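Local coordinates for protein methylglyoxal reductase (NADPH-dependent) (Candida albicans SC5314, PDB 6KWS) that probably reduces methylglyoxal with NADPH as the hydride donor, as a member of the dihydroflavonol-4-reductase branch of the NAD(P)-dependent epimerase/dehydratase family, at residues Asp66-His80 with Ala110-Thr124. The protein carries 1 engineered substitution. Sequence-based numbering, arbitrary orientation.
Sequences DKVLQKHGEAKVFLH and AIYNFGNNIEKVVIT
Lys76 O is gripped by two successive amides, Glu119 N at 2.8 Å and Lys120 N at a longer 3.3 Å. This fork opens the parallel pairing of strands 75-80 and 120-124, neighbours in the Rossmann-fold sheet; helix 92-114 makes the crossover between them, giving a beta-alpha-beta unit. The strands run nearly parallel, and the ladder continues regularly: Phe78 N donates to Lys120 O, Val122 N to Phe78 O, His80 N to Val122 O and Thr124 N to His80 O. On one face of the sheet, Leu79 CD2 lies 3.5 Å from Val122 CB, the two side chains running side by side, and helix 240-252 packs against both. On the other face, the Phe78 ring receives Ile111 CD1 over its plane, a CH-pi contact 3.9 Å from the centroid and 15° off the normal. Phe78 CG stands anti to its own nitrogen (chi1 -172°), which turns one face of the ring to Ile111 of helix 92-114. Ile118 extends this apolar layer, its CD1 lying 3.7 Å from Ala75 CB. Farther out, Leu69 divides its branches, CD1 against Ala110 and Ile111, CD2 against Gly115 and Ile118, and so joins helix 66-71 to the layer. Beside it, the amide of Gln70 is tipped 74° from the Phe114 ring and sets NE2 over one face. At the C-terminal strand ends Thr124 adjoins Leu81 and Ile13, which bind NADPH, although no cofactor occupies this chain. There Thr124 OG1 and His247 NE2 are hydrogen-bonded, as are His80 ND1 and Ser7 OG, and Ile123 CG1 lies at the edge of the His80 ring, 4.1 Å from His80 CD2.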
loop_
_atom_site.group_PDB
_atom_site.type_symbol
_atom_site.label_atom_id
_atom_site.label_comp_id
_atom_site.label_asym_id
_atom_site.label_seq_id
_atom_site.Cartn_x
_atom_site.Cartn_y
_atom_site.Cartn_z
ATOM N N ASP A 66 -7.222 21.736 -3.060
ATOM C CA ASP A 66 -6.803 23.140 -3.016
ATOM C C ASP A 66 -7.143 23.769 -1.678
ATOM O O ASP A 66 -6.277 24.347 -1.010
ATOM C CB ASP A 66 -7.465 23.933 -4.139
ATOM C CG ASP A 66 -7.229 23.312 -5.478
ATOM O OD1 ASP A 66 -6.936 22.098 -5.484
ATOM O OD2 ASP A 66 -7.365 24.004 -6.513
ATOM N N LYS A 67 -8.411 23.672 -1.279
ATOM C CA LYS A 67 -8.862 24.339 -0.065
ATOM C C LYS A 67 -8.082 23.858 1.156
ATOM O O LYS A 67 -7.709 24.667 2.019
ATOM C CB LYS A 67 -10.375 24.131 0.096
ATOM C CG LYS A 67 -10.918 24.234 1.500
ATOM C CD LYS A 67 -12.427 23.958 1.518
ATOM C CE LYS A 67 -13.012 24.075 2.933
ATOM N NZ LYS A 67 -14.399 23.548 3.059
ATOM N N VAL A 68 -7.762 22.566 1.220
ATOM C CA VAL A 68 -6.955 22.097 2.339
ATOM C C VAL A 68 -5.511 22.590 2.215
ATOM O O VAL A 68 -4.875 22.936 3.219
ATOM C CB VAL A 68 -7.041 20.564 2.451
ATOM C CG1 VAL A 68 -6.722 19.931 1.117
ATOM C CG2 VAL A 68 -6.106 20.050 3.536
ATOM N N LEU A 69 -4.977 22.662 0.992
ATOM C CA LEU A 69 -3.625 23.194 0.824
ATOM C C LEU A 69 -3.542 24.676 1.179
ATOM O O LEU A 69 -2.553 25.122 1.778
ATOM C CB LEU A 69 -3.132 22.968 -0.601
ATOM C CG LEU A 69 -2.487 21.592 -0.740
ATOM C CD1 LEU A 69 -2.242 21.248 -2.203
ATOM C CD2 LEU A 69 -1.200 21.508 0.104
ATOM N N GLN A 70 -4.563 25.459 0.820
ATOM C CA GLN A 70 -4.531 26.885 1.130
ATOM C C GLN A 70 -4.714 27.141 2.623
ATOM O O GLN A 70 -3.986 27.948 3.212
ATOM C CB GLN A 70 -5.596 27.620 0.326
ATOM C CG GLN A 70 -5.305 27.719 -1.155
ATOM C CD GLN A 70 -6.578 27.789 -1.957
ATOM O OE1 GLN A 70 -7.653 28.009 -1.402
ATOM N NE2 GLN A 70 -6.475 27.545 -3.264
ATOM N N LYS A 71 -5.671 26.466 3.257
ATOM C CA LYS A 71 -5.897 26.675 4.683
ATOM C C LYS A 71 -4.716 26.262 5.550
ATOM O O LYS A 71 -4.611 26.736 6.686
ATOM C CB LYS A 71 -7.107 25.896 5.140
ATOM C CG LYS A 71 -8.381 26.536 4.805
ATOM C CD LYS A 71 -9.508 25.688 5.339
ATOM C CE LYS A 71 -10.756 25.993 4.558
ATOM N NZ LYS A 71 -10.602 27.231 3.721
ATOM N N HIS A 72 -3.852 25.361 5.075
ATOM C CA HIS A 72 -2.773 24.863 5.924
ATOM C C HIS A 72 -1.410 25.075 5.278
ATOM O O HIS A 72 -0.678 24.115 5.003
ATOM C CB HIS A 72 -2.980 23.383 6.251
ATOM C CG HIS A 72 -4.202 23.120 7.066
ATOM N ND1 HIS A 72 -4.200 23.151 8.444
ATOM C CD2 HIS A 72 -5.475 22.843 6.695
ATOM C CE1 HIS A 72 -5.417 22.892 8.887
ATOM N NE2 HIS A 72 -6.211 22.707 7.846
ATOM N N GLY A 73 -1.049 26.340 5.062
ATOM C CA GLY A 73 0.202 26.673 4.409
ATOM C C GLY A 73 1.444 26.322 5.197
ATOM O O GLY A 73 2.551 26.513 4.680
ATOM N N GLU A 74 1.300 25.817 6.418
ATOM C CA GLU A 74 2.452 25.407 7.212
ATOM C C GLU A 74 2.832 23.944 6.986
ATOM O O GLU A 74 3.804 23.464 7.589
ATOM C CB GLU A 74 2.199 25.669 8.711
ATOM C CG GLU A 74 1.130 24.818 9.448
ATOM C CD GLU A 74 -0.294 24.940 8.892
ATOM O OE1 GLU A 74 -1.138 24.059 9.218
ATOM O OE2 GLU A 74 -0.576 25.906 8.143
ATOM N N ALA A 75 2.088 23.226 6.142
ATOM C CA ALA A 75 2.413 21.838 5.841
ATOM C C ALA A 75 3.694 21.752 5.012
ATOM O O ALA A 75 3.827 22.419 3.983
ATOM C CB ALA A 75 1.253 21.182 5.096
ATOM N N LYS A 76 4.634 20.922 5.463
ATOM C CA LYS A 76 5.887 20.693 4.761
ATOM C C LYS A 76 5.902 19.397 3.964
ATOM O O LYS A 76 6.680 19.283 3.010
ATOM C CB LYS A 76 7.049 20.676 5.754
ATOM C CG LYS A 76 7.160 21.952 6.574
ATOM C CD LYS A 76 8.377 22.757 6.146
ATOM C CE LYS A 76 8.386 24.161 6.745
ATOM N NZ LYS A 76 9.435 24.317 7.794
ATOM N N VAL A 77 5.080 18.422 4.340
ATOM C CA VAL A 77 5.086 17.097 3.739
ATOM C C VAL A 77 3.670 16.758 3.316
ATOM O O VAL A 77 2.717 17.012 4.062
ATOM C CB VAL A 77 5.615 16.030 4.716
ATOM C CG1 VAL A 77 5.476 14.661 4.101
ATOM C CG2 VAL A 77 7.058 16.289 5.067
ATOM N N PHE A 78 3.530 16.175 2.132
ATOM C CA PHE A 78 2.251 15.639 1.684
ATOM C C PHE A 78 2.418 14.148 1.399
ATOM O O PHE A 78 3.045 13.767 0.403
ATOM C CB PHE A 78 1.746 16.385 0.452
ATOM C CG PHE A 78 0.328 16.020 0.045
ATOM C CD1 PHE A 78 0.057 14.822 -0.602
ATOM C CD2 PHE A 78 -0.721 16.902 0.269
ATOM C CE1 PHE A 78 -1.230 14.503 -0.988
ATOM C CE2 PHE A 78 -2.010 16.589 -0.128
ATOM C CZ PHE A 78 -2.265 15.391 -0.756
ATOM N N LEU A 79 1.845 13.307 2.265
ATOM C CA LEU A 79 1.807 11.860 2.070
ATOM C C LEU A 79 0.505 11.492 1.368
ATOM O O LEU A 79 -0.574 11.591 1.958
ATOM C CB LEU A 79 1.907 11.130 3.402
ATOM C CG LEU A 79 3.125 11.434 4.255
ATOM C CD1 LEU A 79 3.078 10.599 5.508
ATOM C CD2 LEU A 79 4.358 11.136 3.477
ATOM N N HIS A 80 0.599 11.045 0.127
ATOM C CA HIS A 80 -0.582 10.744 -0.675
ATOM C C HIS A 80 -0.827 9.237 -0.599
ATOM O O HIS A 80 -0.101 8.443 -1.201
ATOM C CB HIS A 80 -0.368 11.232 -2.104
ATOM C CG HIS A 80 -1.540 11.029 -3.006
ATOM N ND1 HIS A 80 -2.841 11.181 -2.585
ATOM C CD2 HIS A 80 -1.604 10.689 -4.316
ATOM C CE1 HIS A 80 -3.660 10.938 -3.594
ATOM N NE2 HIS A 80 -2.933 10.639 -4.657
ATOM N N ALA A 110 -2.590 20.477 -7.671
ATOM C CA ALA A 110 -2.940 21.261 -6.489
ATOM C C ALA A 110 -1.704 21.565 -5.653
ATOM O O ALA A 110 -1.515 22.696 -5.194
ATOM C CB ALA A 110 -3.996 20.539 -5.654
ATOM N N ILE A 111 -0.834 20.575 -5.462
ATOM C CA ILE A 111 0.375 20.853 -4.704
ATOM C C ILE A 111 1.236 21.861 -5.448
ATOM O O ILE A 111 1.896 22.708 -4.832
ATOM C CB ILE A 111 1.124 19.541 -4.408
ATOM C CG1 ILE A 111 0.195 18.596 -3.636
ATOM C CG2 ILE A 111 2.424 19.807 -3.634
ATOM C CD1 ILE A 111 0.665 17.156 -3.600
ATOM N N TYR A 112 1.217 21.815 -6.777
ATOM C CA TYR A 112 2.003 22.761 -7.559
ATOM C C TYR A 112 1.513 24.193 -7.354
ATOM O O TYR A 112 2.303 25.088 -7.032
ATOM C CB TYR A 112 1.944 22.372 -9.027
ATOM C CG TYR A 112 2.949 23.085 -9.887
ATOM C CD1 TYR A 112 2.537 23.831 -10.990
ATOM C CD2 TYR A 112 4.305 23.003 -9.612
ATOM C CE1 TYR A 112 3.446 24.475 -11.792
ATOM C CE2 TYR A 112 5.229 23.646 -10.411
ATOM C CZ TYR A 112 4.790 24.382 -11.500
ATOM O OH TYR A 112 5.694 25.029 -12.307
ATOM N N ASN A 113 0.207 24.427 -7.516
ATOM C CA ASN A 113 -0.324 25.781 -7.385
ATOM C C ASN A 113 -0.262 26.265 -5.937
ATOM O O ASN A 113 0.330 27.312 -5.643
ATOM C CB ASN A 113 -1.760 25.842 -7.915
ATOM C CG ASN A 113 -1.870 25.386 -9.365
ATOM O OD1 ASN A 113 -0.907 25.446 -10.116
ATOM N ND2 ASN A 113 -3.050 24.914 -9.755
ATOM N N PHE A 114 -0.841 25.505 -5.007
ATOM C CA PHE A 114 -1.079 26.014 -3.662
ATOM C C PHE A 114 -0.244 25.332 -2.579
ATOM O O PHE A 114 -0.392 25.670 -1.396
ATOM C CB PHE A 114 -2.571 25.915 -3.339
ATOM C CG PHE A 114 -3.458 26.199 -4.514
ATOM C CD1 PHE A 114 -3.826 27.500 -4.831
ATOM C CD2 PHE A 114 -3.946 25.166 -5.301
ATOM C CE1 PHE A 114 -4.664 27.771 -5.928
ATOM C CE2 PHE A 114 -4.777 25.426 -6.404
ATOM C CZ PHE A 114 -5.139 26.731 -6.712
ATOM N N GLY A 115 0.640 24.407 -2.937
ATOM C CA GLY A 115 1.424 23.744 -1.917
ATOM C C GLY A 115 2.696 24.506 -1.658
ATOM O O GLY A 115 3.795 23.975 -1.851
ATOM N N ASN A 116 2.551 25.759 -1.220
ATOM C CA ASN A 116 3.679 26.686 -1.202
ATOM C C ASN A 116 4.833 26.143 -0.373
ATOM O O ASN A 116 5.981 26.110 -0.831
ATOM C CB ASN A 116 3.220 28.045 -0.681
ATOM C CG ASN A 116 2.686 28.929 -1.790
ATOM O OD1 ASN A 116 1.481 28.950 -2.067
ATOM N ND2 ASN A 116 3.586 29.660 -2.444
ATOM N N ASN A 117 4.545 25.682 0.834
ATOM C CA ASN A 117 5.584 25.193 1.718
ATOM C C ASN A 117 5.828 23.700 1.610
ATOM O O ASN A 117 6.683 23.182 2.338
ATOM C CB ASN A 117 5.247 25.539 3.159
ATOM C CG ASN A 117 5.560 26.962 3.481
ATOM O OD1 ASN A 117 4.749 27.854 3.232
ATOM N ND2 ASN A 117 6.760 27.201 4.023
ATOM N N ILE A 118 5.099 22.999 0.739
ATOM C CA ILE A 118 5.251 21.552 0.598
ATOM C C ILE A 118 6.610 21.278 -0.038
ATOM O O ILE A 118 6.851 21.648 -1.190
ATOM C CB ILE A 118 4.119 20.939 -0.233
ATOM C CG1 ILE A 118 2.783 20.976 0.520
ATOM C CG2 ILE A 118 4.464 19.520 -0.598
ATOM C CD1 ILE A 118 2.794 20.203 1.824
ATOM N N GLU A 119 7.501 20.629 0.716
ATOM C CA GLU A 119 8.849 20.341 0.257
ATOM C C GLU A 119 9.073 18.877 -0.088
ATOM O O GLU A 119 9.990 18.570 -0.862
ATOM C CB GLU A 119 9.860 20.762 1.321
ATOM C CG GLU A 119 9.835 22.249 1.583
ATOM C CD GLU A 119 10.073 22.610 3.062
ATOM O OE1 GLU A 119 10.778 21.849 3.773
ATOM O OE2 GLU A 119 9.547 23.662 3.499
ATOM N N LYS A 120 8.263 17.973 0.457
ATOM C CA LYS A 120 8.415 16.555 0.184
ATOM C C LYS A 120 7.038 15.970 -0.075
ATOM O O LYS A 120 6.063 16.339 0.582
ATOM C CB LYS A 120 9.142 15.831 1.337
ATOM C CG LYS A 120 10.668 15.950 1.212
ATOM C CD LYS A 120 11.356 15.731 2.546
ATOM C CE LYS A 120 12.848 16.045 2.496
ATOM N NZ LYS A 120 13.616 14.830 2.133
ATOM N N VAL A 121 6.960 15.086 -1.062
ATOM C CA VAL A 121 5.722 14.417 -1.431
ATOM C C VAL A 121 6.007 12.929 -1.520
ATOM O O VAL A 121 6.955 12.520 -2.199
ATOM C CB VAL A 121 5.175 14.953 -2.767
ATOM C CG1 VAL A 121 3.981 14.145 -3.210
ATOM C CG2 VAL A 121 4.804 16.422 -2.616
ATOM N N VAL A 122 5.206 12.120 -0.834
ATOM C CA VAL A 122 5.324 10.666 -0.921
ATOM C C VAL A 122 4.011 10.079 -1.433
ATOM O O VAL A 122 2.936 10.379 -0.899
ATOM C CB VAL A 122 5.711 10.049 0.431
ATOM C CG1 VAL A 122 5.978 8.551 0.270
ATOM C CG2 VAL A 122 6.921 10.782 1.009
ATOM N N ILE A 123 4.100 9.240 -2.464
ATOM C CA ILE A 123 2.935 8.607 -3.076
ATOM C C ILE A 123 3.048 7.099 -2.933
ATOM O O ILE A 123 4.114 6.521 -3.164
ATOM C CB ILE A 123 2.786 8.979 -4.565
ATOM C CG1 ILE A 123 2.499 10.466 -4.712
ATOM C CG2 ILE A 123 1.665 8.184 -5.187
ATOM C CD1 ILE A 123 2.342 10.892 -6.135
ATOM N N THR A 124 1.943 6.459 -2.575
ATOM C CA THR A 124 1.915 5.005 -2.552
ATOM C C THR A 124 1.705 4.496 -3.962
ATOM O O THR A 124 0.669 4.774 -4.576
ATOM C CB THR A 124 0.805 4.474 -1.659
ATOM O OG1 THR A 124 0.754 5.258 -0.468
ATOM C CG2 THR A 124 1.087 3.020 -1.304
#